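Local atomic coordinates of bifunctional protein PutA (Bdellovibrio bacteriovorus, PDB entry 5UR2), a protein that probably oxidises L-proline to L-glutamate in two steps, pairing a flavin-dependent proline dehydrogenase with an NAD-dependent L-glutamate gamma-semialdehyde dehydrogenase. Residues P322-T325 / E329-A332. Numbering follows the deposited sequence.
Sequences PVYT and ESDA. With P5F (N-propargylglycine-modified flavin adenine dinucleotide), chain F.
Tyr324 lies against Glu329 where a loop of the proline dehydrogenase beta/alpha (TIM) barrel runs into helix 327-343. Both come after the fifth barrel strand, 298-302, and helix 307-317. From the loop, CB of Tyr324 points toward the helix. Its CG stands anti to the carbonyl carbon (chi1 -59°), which sets one ring face against Glu329. CB of Tyr324 meets OE1 of Glu329 at 3.4 Å. Next, CG of Tyr324 rests on CB of Glu329 at 3.5 Å. CD1 of Tyr324 is 3.4 Å from CD of Glu329; the carboxylate lies above the ring plane but displaced outward past that rim, its own plane 60° from the ring. CE1 of Tyr324 is 3.9 Å from OE2 of Glu329. On the other branch, CD2 comes near the hydroxyl of Ser330. CE2 lies under the backbone oxygen of Glu329, which is over one ring face, toward the rim. At the tip, OH makes a weak hydrogen bond to Asn333 OD1. Both carboxylate oxygens of Glu329 are hydrogen-bonded outside the two segments, OE1 to Thr454 OG1. The backbone oxygen of Tyr324 accepts a bond from Trp307 NE1. Loop and helix together hold the adenine of the N-propargylglycine-modified flavin adenine dinucleotide. The amino group N6A gives a weak hydrogen bond to Thr325 O at 3.2 Å. From the helix, Ser330 OG donates a hydrogen bond to N3A of the adenine, 2.8 Å long.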
loop_
_atom_site.group_PDB
_atom_site.type_symbol
_atom_site.label_atom_id
_atom_site.label_comp_id
_atom_site.label_asym_id
_atom_site.label_seq_id
_atom_site.Cartn_x
_atom_site.Cartn_y
_atom_site.Cartn_z
ATOM N N PRO B 322 2.229 -19.417 30.067
ATOM C CA PRO B 322 2.424 -20.322 31.210
ATOM C C PRO B 322 1.277 -20.351 32.209
ATOM O O PRO B 322 1.244 -21.271 33.040
ATOM C CB PRO B 322 3.707 -19.787 31.871
ATOM C CG PRO B 322 3.668 -18.355 31.606
ATOM C CD PRO B 322 3.079 -18.218 30.194
ATOM N N VAL B 323 0.360 -19.388 32.178
ATOM C CA VAL B 323 -0.795 -19.384 33.075
ATOM C C VAL B 323 -1.980 -20.008 32.354
ATOM O O VAL B 323 -2.056 -20.010 31.120
ATOM C CB VAL B 323 -1.141 -17.966 33.581
ATOM C CG1 VAL B 323 -0.058 -17.455 34.528
ATOM C CG2 VAL B 323 -1.307 -16.998 32.404
ATOM N N TYR B 324 -2.893 -20.595 33.133
ATOM C CA TYR B 324 -4.218 -20.880 32.604
ATOM C C TYR B 324 -4.861 -19.575 32.190
ATOM O O TYR B 324 -4.590 -18.524 32.775
ATOM C CB TYR B 324 -5.118 -21.563 33.647
ATOM C CG TYR B 324 -4.596 -22.857 34.176
ATOM C CD1 TYR B 324 -4.608 -24.010 33.391
ATOM C CD2 TYR B 324 -4.075 -22.937 35.466
ATOM C CE1 TYR B 324 -4.131 -25.229 33.894
ATOM C CE2 TYR B 324 -3.580 -24.131 35.968
ATOM C CZ TYR B 324 -3.610 -25.269 35.183
ATOM O OH TYR B 324 -3.133 -26.440 35.699
ATOM N N THR B 325 -5.728 -19.636 31.181
ATOM C CA THR B 325 -6.436 -18.432 30.773
ATOM C C THR B 325 -7.942 -18.546 30.991
ATOM O O THR B 325 -8.683 -17.628 30.635
ATOM C CB THR B 325 -6.097 -18.073 29.321
ATOM O OG1 THR B 325 -6.313 -19.201 28.479
ATOM C CG2 THR B 325 -4.620 -17.647 29.223
ATOM N N GLU B 329 -10.001 -22.781 35.676
ATOM C CA GLU B 329 -8.848 -23.690 35.681
ATOM C C GLU B 329 -7.931 -23.411 36.863
ATOM O O GLU B 329 -7.431 -24.344 37.497
ATOM C CB GLU B 329 -8.026 -23.581 34.395
ATOM C CG GLU B 329 -8.601 -24.246 33.175
ATOM C CD GLU B 329 -7.679 -24.131 31.964
ATOM O OE1 GLU B 329 -7.369 -22.996 31.531
ATOM O OE2 GLU B 329 -7.241 -25.190 31.464
ATOM N N SER B 330 -7.680 -22.131 37.168
ATOM C CA SER B 330 -6.825 -21.808 38.312
ATOM C C SER B 330 -7.453 -22.269 39.626
ATOM O O SER B 330 -6.786 -22.902 40.456
ATOM C CB SER B 330 -6.543 -20.310 38.351
ATOM O OG SER B 330 -5.774 -19.924 37.238
ATOM N N ASP B 331 -8.743 -21.982 39.823
ATOM C CA ASP B 331 -9.425 -22.432 41.031
ATOM C C ASP B 331 -9.369 -23.954 41.143
ATOM O O ASP B 331 -8.987 -24.502 42.185
ATOM C CB ASP B 331 -10.887 -21.971 41.016
ATOM C CG ASP B 331 -11.050 -20.448 41.155
ATOM O OD1 ASP B 331 -10.103 -19.734 41.564
ATOM O OD2 ASP B 331 -12.165 -19.968 40.863
ATOM N N ALA B 332 -9.685 -24.654 40.048
ATOM C CA ALA B 332 -9.719 -26.114 40.092
ATOM C C ALA B 332 -8.339 -26.680 40.381
ATOM O O ALA B 332 -8.198 -27.633 41.159
ATOM C CB ALA B 332 -10.265 -26.684 38.779
HETATM P PA P5F F . -9.724 -15.198 43.396
HETATM O O1A P5F F . -10.531 -16.477 43.803
HETATM O O2A P5F F . -10.469 -14.078 42.862
HETATM O O5B P5F F . -8.714 -15.404 42.300
HETATM C C5B P5F F . -8.132 -14.375 41.509
HETATM C C4B P5F F . -6.917 -14.959 40.771
HETATM O O4B P5F F . -7.261 -15.821 39.713
HETATM C C3B P5F F . -5.968 -13.978 40.148
HETATM O O3B P5F F . -5.133 -13.386 41.068
HETATM C C2B P5F F . -5.234 -14.816 39.180
HETATM O O2B P5F F . -4.236 -15.513 39.843
HETATM C C1B P5F F . -6.273 -15.776 38.721
HETATM N N9A P5F F . -6.911 -15.413 37.481
HETATM C C8A P5F F . -7.601 -14.245 37.184
HETATM N N7A P5F F . -8.054 -14.326 35.927
HETATM C C5A P5F F . -7.691 -15.551 35.364
HETATM C C6A P5F F . -7.863 -16.158 34.122
HETATM N N6A P5F F . -8.589 -15.494 33.075
HETATM N N1A P5F F . -7.351 -17.380 33.882
HETATM C C2A P5F F . -6.666 -18.047 34.835
HETATM N N3A P5F F . -6.456 -17.467 36.052
HETATM C C4A P5F F . -6.945 -16.256 36.348
HETATM N N1 P5F F . 0.973 -14.081 44.301
HETATM C C2 P5F F . 2.188 -14.529 43.663
HETATM O O2 P5F F . 2.154 -14.792 42.312
HETATM N N3 P5F F . 3.395 -14.706 44.413
HETATM C C4 P5F F . 3.460 -14.448 45.804
HETATM O O4 P5F F . 4.674 -14.643 46.476
HETATM C C4X P5F F . 2.182 -13.967 46.478
HETATM N N5 P5F F . 2.165 -13.542 47.876
HETATM C C5X P5F F . 0.842 -13.525 48.530
HETATM C C6 P5F F . 0.744 -13.655 50.017
HETATM C C7 P5F F . -0.528 -13.726 50.638
HETATM C C7M P5F F . -0.612 -13.858 52.143
HETATM C C8 P5F F . -1.720 -13.678 49.855
HETATM C C8M P5F F . -3.089 -13.756 50.482
HETATM C C9 P5F F . -1.637 -13.559 48.447
HETATM C C9A P5F F . -0.304 -13.479 47.786
HETATM N N10 P5F F . -0.221 -13.378 46.327
HETATM C C10 P5F F . 1.011 -13.802 45.723
HETATM C "C1'" P5F F . -1.390 -13.048 45.475
HETATM C "C2'" P5F F . -2.260 -14.269 45.174
HETATM O "O2'" P5F F . -1.553 -15.117 44.351
HETATM C "C3'" P5F F . -3.613 -13.955 44.533
HETATM O "O3'" P5F F . -3.390 -13.352 43.313
HETATM C "C4'" P5F F . -4.513 -13.034 45.344
HETATM O "O4'" P5F F . -4.200 -13.230 46.680
HETATM C "C5'" P5F F . -6.020 -13.153 45.047
HETATM O "O5'" P5F F . -6.461 -14.481 44.841
HETATM P P P5F F . -7.845 -15.111 45.406
HETATM O O1P P5F F . -7.886 -16.660 45.695
HETATM O O2P P5F F . -8.127 -14.131 46.607
HETATM O O3P P5F F . -8.975 -14.432 44.427
HETATM C C21 P5F F . 3.652 -11.424 47.487
HETATM C C22 P5F F . 2.951 -12.542 47.777
HETATM C C23 P5F F . 5.054 -11.498 46.858
#